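Side-chain contacts in uncharacterized protein (Parabacteroides merdae, PDB 4MXN), which is uncharacterised but probably cleaves glycosidic bonds in a polysaccharide, as a parallel beta-helix protein related to glycosyl hydrolase family 28: residues E131-Q135 with K136-E140; L56-V60 with G61-T65; V87-V90 with Y91-K94. One frame throughout, in Å; residues are numbered along the deposited sequence. Where two conformers were deposited one is given.

The three contacts are all local, each within one unbroken run of chain, but they differ in depth and chemistry. Interaction 2 lies in the beta-helix body, where two buried aromatic rings meet at a bend between strands 54-58 and 61-69. Interaction 3 is partly buried, in the loop after strand 82-86, and mixes a short polar bond with ring packing. Interaction 1 is a surface contact at the end of helix 123-136, built from backbone and glutamine-histidine hydrogen bonds, with one apolar leucine-isoleucine contact. Residues 87-94 join the other two: Val87 N probably bonds to Thr65 O of interaction 2, while Val90 and Tyr91 touch Gln133, His138 and Ile139 of interaction 1. Interactions 1 and 2 do not touch.

Interaction 1 of 3, residues E131-Q135 with K136-E140; sequences EEQLQ and KGHIE
Gln133 and Leu134 receive the chain as it turns back from the end of helix 123-136, and the geometry is that of a Schellman motif. His138 N donates to Gln133 O at 3.0 Å, and Gly137 N donates to Leu134 O at the same separation, the second donor standing above the carbonyl plane. One step earlier, Lys136 N still makes a helical bond to Glu132 O. Gly137 is the first residue to leave helical angles, and its positive phi of 76° is one that glycine adopts readily.

The side chains repeat the link between Gln133 and His138. The bend of Gln133 at its second torsion (chi2 -57°) turns the amide so that OE1 is directed to His138 and accepts from its ND1 over 2.8 Å. OE1 lies in the imidazole plane, whereas the ring and amide planes are turned 39° apart. Tyr91 OH is a second hydrogen-bond partner of OE1, so two groups grip this oxygen. Next to this polar pair, Ile139 reaches back toward the helix: its CG1 comes within 3.7 Å of Gln133 CB and 3.8 Å of Leu134 CD2. Tyr146 of helix 143-146 packs against both Leu134 and Ile139. Over one face of the His138 imidazole lies Lys136 CB, 3.7 Å above the plane of that ring and over its centre.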
# COMPACT_ATOMS: atom_id res chain seq x y z
N GLU A 131 14.05 -12.98 6.42
CA GLU A 131 14.70 -14.30 6.40
C GLU A 131 15.82 -14.38 7.45
O GLU A 131 15.88 -15.34 8.21
CB GLU A 131 15.29 -14.60 5.01
CG GLU A 131 14.30 -15.06 3.95
CD GLU A 131 14.73 -14.85 2.51
OE1 GLU A 131 15.89 -15.17 2.17
OE2 GLU A 131 13.89 -14.38 1.70
N GLU A 132 16.70 -13.36 7.48
CA GLU A 132 17.85 -13.27 8.38
C GLU A 132 17.41 -13.31 9.85
O GLU A 132 18.02 -14.03 10.64
CB GLU A 132 18.66 -11.99 8.10
CG GLU A 132 19.59 -12.12 6.91
CD GLU A 132 20.06 -10.82 6.31
OE1 GLU A 132 20.16 -9.81 7.05
OE2 GLU A 132 20.36 -10.80 5.09
N GLN A 133 16.36 -12.55 10.21
CA GLN A 133 15.90 -12.51 11.60
C GLN A 133 15.23 -13.82 11.99
O GLN A 133 15.45 -14.26 13.12
CB GLN A 133 15.02 -11.28 11.87
CG GLN A 133 15.79 -9.96 11.71
CD GLN A 133 16.99 -9.90 12.61
OE1 GLN A 133 16.89 -9.99 13.84
NE2 GLN A 133 18.17 -9.83 11.99
N LEU A 134 14.50 -14.48 11.05
CA LEU A 134 13.91 -15.81 11.29
C LEU A 134 14.99 -16.87 11.54
O LEU A 134 14.87 -17.66 12.48
CB LEU A 134 13.03 -16.27 10.11
CG LEU A 134 11.68 -15.62 9.95
CD1 LEU A 134 11.07 -15.99 8.58
CD2 LEU A 134 10.73 -16.00 11.08
N GLN A 135 16.05 -16.87 10.70
CA GLN A 135 17.15 -17.84 10.78
C GLN A 135 17.92 -17.70 12.12
O GLN A 135 18.34 -18.71 12.67
CB GLN A 135 18.11 -17.71 9.59
CG GLN A 135 17.58 -18.34 8.28
CD GLN A 135 18.42 -18.00 7.06
OE1 GLN A 135 19.06 -16.94 6.98
NE2 GLN A 135 18.38 -18.86 6.06
N LYS A 136 18.03 -16.46 12.66
CA LYS A 136 18.69 -16.17 13.93
C LYS A 136 17.77 -16.48 15.12
O LYS A 136 18.23 -16.50 16.27
CB LYS A 136 19.15 -14.70 13.98
CG LYS A 136 20.45 -14.49 13.23
CD LYS A 136 20.61 -13.06 12.79
CE LYS A 136 21.81 -12.86 11.90
NZ LYS A 136 21.54 -13.29 10.50
N GLY A 137 16.50 -16.69 14.84
CA GLY A 137 15.48 -16.99 15.84
C GLY A 137 15.03 -15.79 16.63
O GLY A 137 14.47 -15.95 17.72
N HIS A 138 15.28 -14.57 16.10
CA HIS A 138 14.89 -13.31 16.74
C HIS A 138 13.39 -13.05 16.58
O HIS A 138 12.80 -12.29 17.35
CB HIS A 138 15.71 -12.14 16.18
CG HIS A 138 17.17 -12.21 16.52
ND1 HIS A 138 18.10 -11.46 15.83
CD2 HIS A 138 17.81 -12.93 17.47
CE1 HIS A 138 19.28 -11.76 16.36
NE2 HIS A 138 19.16 -12.66 17.35
N ILE A 139 12.79 -13.70 15.57
CA ILE A 139 11.36 -13.71 15.25
C ILE A 139 11.00 -15.15 14.85
O ILE A 139 11.89 -15.89 14.41
CB ILE A 139 10.94 -12.66 14.17
CG1 ILE A 139 11.75 -12.79 12.86
CG2 ILE A 139 10.95 -11.22 14.75
CD1 ILE A 139 11.20 -12.02 11.65
N GLU A 140 9.74 -15.55 15.02
CA GLU A 140 9.30 -16.91 14.68
C GLU A 140 8.19 -16.91 13.63
O GLU A 140 7.34 -16.03 13.64
CB GLU A 140 8.81 -17.67 15.93
CG GLU A 140 9.82 -17.77 17.08
CD GLU A 140 10.87 -18.87 17.03
OE1 GLU A 140 10.96 -19.59 16.01
OE2 GLU A 140 11.61 -19.01 18.04

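Interaction 2 of 3, residues L56-V60 with G61-T65; sequences LIFYV and GRYLT
Phe58 and Tyr63 meet across a bend: strand 54-58 ends, the chain turns through Tyr59 and Val60, and strand 61-69 begins at Gly61, whose phi of 98° and psi of -175° would jam a CB against the preceding carbonyl oxygen. Both CG atoms lie anti to their carbonyl carbons, beside the backbone N, which turns both rings into the bend to form a T-shaped pair. The centroids of the Phe58 and Tyr63 rings are 5.0 Å apart and the planes stand at 86°. Phe58 supplies the edge: its CD2 lies 3.5 Å above the Tyr63 ring plane, over the ring centre. Tyr63 OH donates a weak hydrogen bond of 2.9 Å to Val60 O, tying the side chain to the bend itself. Replacing Tyr63 by an alanine would probably leave the Phe58 edge without the face it meets and the Val60 carbonyl without this donor. Leu84 of strand 82-86 and Val24 touch both side chains. The two strands pair in parallel with different successors, 54-58 with 74-78 and 61-69 with 82-86, the pattern of a corner between two faces of a parallel beta-helix coil, as in family 28 glycosyl hydrolases.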
# COMPACT_ATOMS: atom_id res chain seq x y z
N LEU A 56 -1.52 14.91 1.87
CA LEU A 56 -0.07 14.95 2.04
C LEU A 56 0.55 14.69 0.67
O LEU A 56 0.34 13.62 0.11
CB LEU A 56 0.43 13.95 3.09
CG LEU A 56 1.91 14.04 3.48
CD1 LEU A 56 2.30 15.45 3.99
CD2 LEU A 56 2.25 13.00 4.52
N ILE A 57 1.27 15.69 0.12
CA ILE A 57 1.80 15.62 -1.24
C ILE A 57 3.30 15.33 -1.30
O ILE A 57 4.10 16.12 -0.80
CB ILE A 57 1.50 16.94 -2.04
CG1 ILE A 57 0.06 17.49 -1.85
CG2 ILE A 57 1.93 16.84 -3.53
CD1 ILE A 57 -1.10 16.67 -2.33
N PHE A 58 3.65 14.25 -2.00
CA PHE A 58 5.03 13.84 -2.29
C PHE A 58 5.24 14.27 -3.74
O PHE A 58 4.67 13.64 -4.63
CB PHE A 58 5.22 12.31 -2.09
CG PHE A 58 5.13 11.81 -0.67
CD1 PHE A 58 3.90 11.64 -0.05
CD2 PHE A 58 6.27 11.48 0.04
CE1 PHE A 58 3.82 11.19 1.27
CE2 PHE A 58 6.19 11.02 1.36
CZ PHE A 58 4.96 10.86 1.96
N TYR A 59 5.96 15.38 -3.99
CA TYR A 59 5.98 15.90 -5.36
C TYR A 59 6.98 15.25 -6.32
O TYR A 59 6.58 14.99 -7.46
CB TYR A 59 6.13 17.44 -5.42
CG TYR A 59 4.99 18.10 -6.16
CD1 TYR A 59 4.54 17.61 -7.39
CD2 TYR A 59 4.34 19.22 -5.64
CE1 TYR A 59 3.47 18.20 -8.06
CE2 TYR A 59 3.27 19.82 -6.31
CZ TYR A 59 2.85 19.31 -7.53
OH TYR A 59 1.80 19.91 -8.20
N VAL A 60 8.25 15.04 -5.92
CA VAL A 60 9.28 14.46 -6.80
C VAL A 60 10.42 13.90 -5.93
O VAL A 60 10.60 14.34 -4.79
CB VAL A 60 9.77 15.49 -7.87
CG1 VAL A 60 10.79 16.48 -7.30
CG2 VAL A 60 10.31 14.80 -9.12
N GLY A 61 11.19 12.96 -6.47
CA GLY A 61 12.30 12.35 -5.74
C GLY A 61 11.95 11.01 -5.11
O GLY A 61 10.84 10.50 -5.30
N ARG A 62 12.90 10.44 -4.35
CA ARG A 62 12.75 9.13 -3.70
C ARG A 62 12.59 9.30 -2.20
O ARG A 62 13.42 9.94 -1.57
CB ARG A 62 13.97 8.23 -4.00
CG ARG A 62 14.16 7.89 -5.48
CD ARG A 62 15.36 6.96 -5.73
NE ARG A 62 15.24 5.66 -5.06
CZ ARG A 62 14.54 4.63 -5.51
NH1 ARG A 62 13.85 4.74 -6.65
NH2 ARG A 62 14.50 3.49 -4.84
N TYR A 63 11.53 8.73 -1.62
CA TYR A 63 11.26 8.88 -0.20
C TYR A 63 11.33 7.53 0.49
O TYR A 63 10.43 6.69 0.33
CB TYR A 63 9.89 9.54 0.03
CG TYR A 63 9.76 10.92 -0.60
CD1 TYR A 63 9.29 11.07 -1.91
CD2 TYR A 63 10.01 12.07 0.14
CE1 TYR A 63 9.13 12.33 -2.47
CE2 TYR A 63 9.82 13.34 -0.41
CZ TYR A 63 9.39 13.46 -1.72
OH TYR A 63 9.20 14.70 -2.28
N LEU A 64 12.40 7.30 1.25
CA LEU A 64 12.60 6.06 1.99
C LEU A 64 11.65 6.03 3.18
O LEU A 64 11.52 7.04 3.86
CB LEU A 64 14.06 5.96 2.46
CG LEU A 64 14.52 4.60 2.99
CD1 LEU A 64 14.64 3.55 1.87
CD2 LEU A 64 15.90 4.74 3.67
N THR A 65 11.00 4.88 3.42
CA THR A 65 10.06 4.80 4.54
C THR A 65 9.84 3.37 5.01
O THR A 65 9.99 2.40 4.26
CB THR A 65 8.67 5.43 4.16
OG1 THR A 65 7.87 5.54 5.33
CG2 THR A 65 7.91 4.62 3.11

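Interaction 3 of 3, residues V87-V90 with Y91-K94; sequences VPSV and YDFK
Ser89 and Asp92 meet through their first torsions: the serine hydroxyl extends opposite its own backbone nitrogen (chi1 177°), while the aspartate CG swings opposite its carbonyl carbon (chi1 -79°). Ser89 OG thereby donates to Asp92 OD2 over 2.6 Å, and OD2 receives it on its anti lone pair, the one away from the other carboxylate oxygen. The backbone closes the same span, since Asp92 N donates to Ser89 O at 3.1 Å. A water adds a further bridge, giving a hydrogen to Ser89 OG and accepting one from Tyr91 N, so the hydroxyl both donates, to Asp92, and accepts, from the water.

Apolar contacts add to this polar link. Val87 CG1 lies 3.6 Å from Asp92 CB, the two side chains crossing at about a right angle. The Phe93 ring turns its edge to Val87 O, which lies near the ring plane, 3.3 Å from Phe93 CE2. Val90 and Tyr91 run side by side in a CH-pi contact: Val90 CG1 stands 3.9 Å from the centroid of the Tyr91 ring, 9° off its normal. Val90 also touches Val130 of helix 123-136, and Phe93 reaches Val126 of that helix. An inverse gamma turn centred on Pro88, followed by a short 3-10 turn through Val90, Tyr91 and Asp92, thus shapes the loop that leaves strand 82-86 of the parallel beta-helix.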
# COMPACT_ATOMS: atom_id res chain seq x y z
N VAL A 87 12.21 0.65 3.05
CA VAL A 87 13.51 0.43 3.66
C VAL A 87 13.70 -1.11 3.80
O VAL A 87 12.74 -1.77 4.15
CB VAL A 87 13.61 1.18 5.02
CG1 VAL A 87 12.58 0.69 6.04
CG2 VAL A 87 15.02 1.13 5.59
N PRO A 88 14.89 -1.70 3.49
CA PRO A 88 15.01 -3.18 3.56
C PRO A 88 15.28 -3.63 4.99
O PRO A 88 16.37 -4.13 5.30
CB PRO A 88 16.20 -3.47 2.63
CG PRO A 88 17.04 -2.24 2.67
CD PRO A 88 16.12 -1.06 2.98
N SER A 89 14.30 -3.40 5.88
CA SER A 89 14.44 -3.63 7.30
C SER A 89 13.13 -4.14 7.89
O SER A 89 12.15 -3.37 8.01
CB SER A 89 14.89 -2.33 7.96
OG SER A 89 14.99 -2.42 9.38
N VAL A 90 13.10 -5.43 8.28
CA VAL A 90 11.90 -6.11 8.82
C VAL A 90 11.28 -5.34 10.00
O VAL A 90 10.06 -5.19 10.05
CB VAL A 90 12.15 -7.61 9.19
CG1 VAL A 90 13.34 -7.79 10.16
CG2 VAL A 90 10.88 -8.28 9.75
N TYR A 91 12.12 -4.84 10.92
CA TYR A 91 11.64 -4.16 12.14
C TYR A 91 11.08 -2.75 11.89
O TYR A 91 10.43 -2.19 12.79
CB TYR A 91 12.76 -4.14 13.20
CG TYR A 91 13.20 -5.54 13.59
CD1 TYR A 91 12.27 -6.56 13.77
CD2 TYR A 91 14.55 -5.84 13.74
CE1 TYR A 91 12.68 -7.86 14.09
CE2 TYR A 91 14.97 -7.12 14.11
CZ TYR A 91 14.03 -8.13 14.29
OH TYR A 91 14.41 -9.38 14.69
N ASP A 92 11.27 -2.20 10.69
CA ASP A 92 10.73 -0.88 10.34
C ASP A 92 9.29 -0.98 9.75
O ASP A 92 8.70 0.04 9.40
CB ASP A 92 11.66 -0.14 9.39
CG ASP A 92 12.84 0.48 10.12
OD1 ASP A 92 12.65 1.49 10.79
OD2 ASP A 92 13.92 -0.11 10.09
N PHE A 93 8.72 -2.19 9.70
CA PHE A 93 7.34 -2.42 9.27
C PHE A 93 6.49 -2.83 10.51
O PHE A 93 7.04 -3.13 11.56
CB PHE A 93 7.27 -3.45 8.10
CG PHE A 93 8.04 -2.94 6.90
CD1 PHE A 93 7.56 -1.87 6.15
CD2 PHE A 93 9.28 -3.47 6.57
CE1 PHE A 93 8.32 -1.33 5.10
CE2 PHE A 93 10.03 -2.94 5.51
CZ PHE A 93 9.54 -1.88 4.78
N LYS A 94 5.15 -2.76 10.39
CA LYS A 94 4.15 -3.05 11.43
C LYS A 94 4.27 -4.47 12.07
O LYS A 94 4.10 -4.61 13.28
CB LYS A 94 2.73 -2.86 10.86
O HOH W 1 15.20 -4.39 10.83